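Local coordinates for protein endoribonuclease MazF4 (Mycobacterium tuberculosis, PDB 5XE2) that cleaves single-stranded mRNA at a UCGCU sequence as the endoribonuclease toxin of a MazEF toxin-antitoxin pair and is neutralised by the antitoxin MazE4, at residues A[44-47]-A[52-55]. Residues are numbered along the deposited sequence; the frame is centred on the assembly and turned at random.
Sequences TTTR and TWVA
The indole of Trp53 meets the 44-47 segment with the CZ3-CH2 edge of its six-membered ring. At that edge, close to the ring plane, sits the backbone carbonyl of Thr46, whose O lies 3.0 Å from Trp53 CZ3, a short approach of a carbonyl oxygen to the electropositive rim of an aromatic ring. Thr52 OG1, hydrogen-bonded to Asp69, is a second in-plane neighbour at the ring's edge, and Arg48, in the connection between the segments, makes a cation-pi contact with the indole. The methyl of Thr44, with CG2 3.5 Å from Trp53 CZ3, lies neither squarely over the ring nor in its plane; the two side chains themselves cross at about a right angle. Thr46 adds its own methyl, CG2, at 3.9 Å from Trp53 CH2. Chi1 of -56° sets the Thr46 hydroxyl beside its backbone N and leaves CG2 anti to that N, where it meets the ring alongside the carbonyl.

The loop that offers these groups is shaped by an ST turn: the backbone N of Thr46 donates to OG1 of Thr44 over 2.9 Å, with an N-H...O angle of 157°. With chi1 at 178°, Thr44 OG1 points to the Thr46 N-H and CG2 turns to the indole.

Tyr65 and Asn67 of strand 65-75 also touch Trp53. Within the antiparallel sheet of this MazF-family toxin, strand 65-75 runs between strands 37-44 and 53-55, bonding through its backbone to Thr44 and Val54; the tryptophan therefore reaches past that middle strand to the loop leaving 37-44, while Val54 packs against helix 88-101.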
ATOM      1  N   THR A  44       7.261   6.862 -12.231  1.00 20.96           N
ATOM      2  CA  THR A  44       6.906   6.907 -13.643  1.00 20.68           C
ATOM      3  C   THR A  44       7.335   8.234 -14.275  1.00 20.49           C
ATOM      4  O   THR A  44       7.489   9.249 -13.589  1.00 18.58           O
ATOM      5  CB  THR A  44       5.389   6.654 -13.865  1.00 21.14           C
ATOM      6  OG1 THR A  44       5.077   6.758 -15.259  1.00 22.17           O
ATOM      7  CG2 THR A  44       4.529   7.647 -13.087  1.00 22.27           C
ATOM      8  N   THR A  45       7.548   8.187 -15.590  1.00 21.24           N
ATOM      9  CA  THR A  45       7.775   9.383 -16.393  1.00 22.05           C
ATOM     10  C   THR A  45       6.441  10.019 -16.764  1.00 23.74           C
ATOM     11  O   THR A  45       6.413  11.183 -17.188  1.00 24.12           O
ATOM     12  CB  THR A  45       8.529   9.066 -17.695  1.00 22.37           C
ATOM     13  OG1 THR A  45       7.749   8.167 -18.489  1.00 21.76           O
ATOM     14  CG2 THR A  45       9.883   8.440 -17.402  1.00 22.37           C
ATOM     15  N   THR A  46       5.345   9.263 -16.619  1.00 24.27           N
ATOM     16  CA  THR A  46       4.018   9.784 -16.894  1.00 25.48           C
ATOM     17  C   THR A  46       3.758  10.948 -15.956  1.00 26.13           C
ATOM     18  O   THR A  46       4.035  10.870 -14.759  1.00 24.95           O
ATOM     19  CB  THR A  46       2.915   8.720 -16.716  1.00 26.12           C
ATOM     20  OG1 THR A  46       3.208   7.590 -17.538  1.00 26.47           O
ATOM     21  CG2 THR A  46       1.557   9.273 -17.106  1.00 26.71           C
ATOM     22  N   ARG A  47       3.259  12.030 -16.532  1.00 26.47           N
ATOM     23  CA  ARG A  47       2.994  13.254 -15.816  1.00 27.90           C
ATOM     24  C   ARG A  47       1.499  13.369 -15.567  1.00 27.72           C
ATOM     25  O   ARG A  47       0.706  13.223 -16.497  1.00 27.13           O
ATOM     26  CB  ARG A  47       3.466  14.438 -16.649  1.00 29.28           C
ATOM     27  CG  ARG A  47       3.116  15.787 -16.060  1.00 31.68           C
ATOM     28  CD  ARG A  47       3.683  16.887 -16.922  1.00 33.63           C
ATOM     29  NE  ARG A  47       3.380  18.196 -16.359  1.00 36.50           N
ATOM     30  CZ  ARG A  47       3.756  19.352 -16.898  1.00 38.64           C
ATOM     31  NH1 ARG A  47       4.458  19.379 -18.034  1.00 37.62           N
ATOM     32  NH2 ARG A  47       3.425  20.491 -16.293  1.00 40.22           N
ATOM     33  N   THR A  52      -2.587  12.393  -5.559  1.00 21.17           N
ATOM     34  CA  THR A  52      -1.812  11.164  -5.289  1.00 20.44           C
ATOM     35  C   THR A  52      -0.528  10.992  -6.115  1.00 20.26           C
ATOM     36  O   THR A  52       0.162   9.980  -5.969  1.00 19.24           O
ATOM     37  CB  THR A  52      -2.698   9.923  -5.452  1.00 19.99           C
ATOM     38  OG1 THR A  52      -3.413  10.008  -6.696  1.00 19.10           O
ATOM     39  CG2 THR A  52      -3.674   9.837  -4.286  1.00 19.76           C
ATOM     40  N   TRP A  53      -0.220  11.953  -6.986  1.00 20.56           N
ATOM     41  CA  TRP A  53       1.029  11.954  -7.741  1.00 21.09           C
ATOM     42  C   TRP A  53       1.943  13.031  -7.169  1.00 21.22           C
ATOM     43  O   TRP A  53       1.479  14.128  -6.858  1.00 21.99           O
ATOM     44  CB  TRP A  53       0.761  12.164  -9.229  1.00 22.16           C
ATOM     45  CG  TRP A  53       0.210  10.912  -9.858  1.00 23.40           C
ATOM     46  CD1 TRP A  53      -0.786  10.102  -9.360  1.00 24.09           C
ATOM     47  CD2 TRP A  53       0.633  10.309 -11.068  1.00 23.56           C
ATOM     48  NE1 TRP A  53      -1.010   9.048 -10.197  1.00 23.97           N
ATOM     49  CE2 TRP A  53      -0.154   9.147 -11.256  1.00 24.41           C
ATOM     50  CE3 TRP A  53       1.594  10.633 -12.022  1.00 24.34           C
ATOM     51  CZ2 TRP A  53      -0.006   8.313 -12.360  1.00 25.49           C
ATOM     52  CZ3 TRP A  53       1.732   9.814 -13.106  1.00 25.33           C
ATOM     53  CH2 TRP A  53       0.945   8.665 -13.273  1.00 26.22           C
ATOM     54  N   VAL A  54       3.216  12.691  -6.983  1.00 19.82           N
ATOM     55  CA  VAL A  54       4.217  13.615  -6.448  1.00 19.83           C
ATOM     56  C   VAL A  54       5.363  13.738  -7.451  1.00 19.51           C
ATOM     57  O   VAL A  54       6.040  12.762  -7.732  1.00 19.17           O
ATOM     58  CB  VAL A  54       4.773  13.133  -5.081  1.00 19.78           C
ATOM     59  CG1 VAL A  54       5.772  14.139  -4.519  1.00 20.32           C
ATOM     60  CG2 VAL A  54       3.635  12.910  -4.089  1.00 19.44           C
ATOM     61  N   ALA A  55       5.568  14.938  -7.985  1.00 19.28           N
ATOM     62  CA  ALA A  55       6.696  15.203  -8.869  1.00 19.89           C
ATOM     63  C   ALA A  55       7.989  15.263  -8.061  1.00 20.60           C
ATOM     64  O   ALA A  55       8.039  15.857  -6.978  1.00 20.76           O
ATOM     65  CB  ALA A  55       6.490  16.518  -9.629  1.00 19.97           C
TER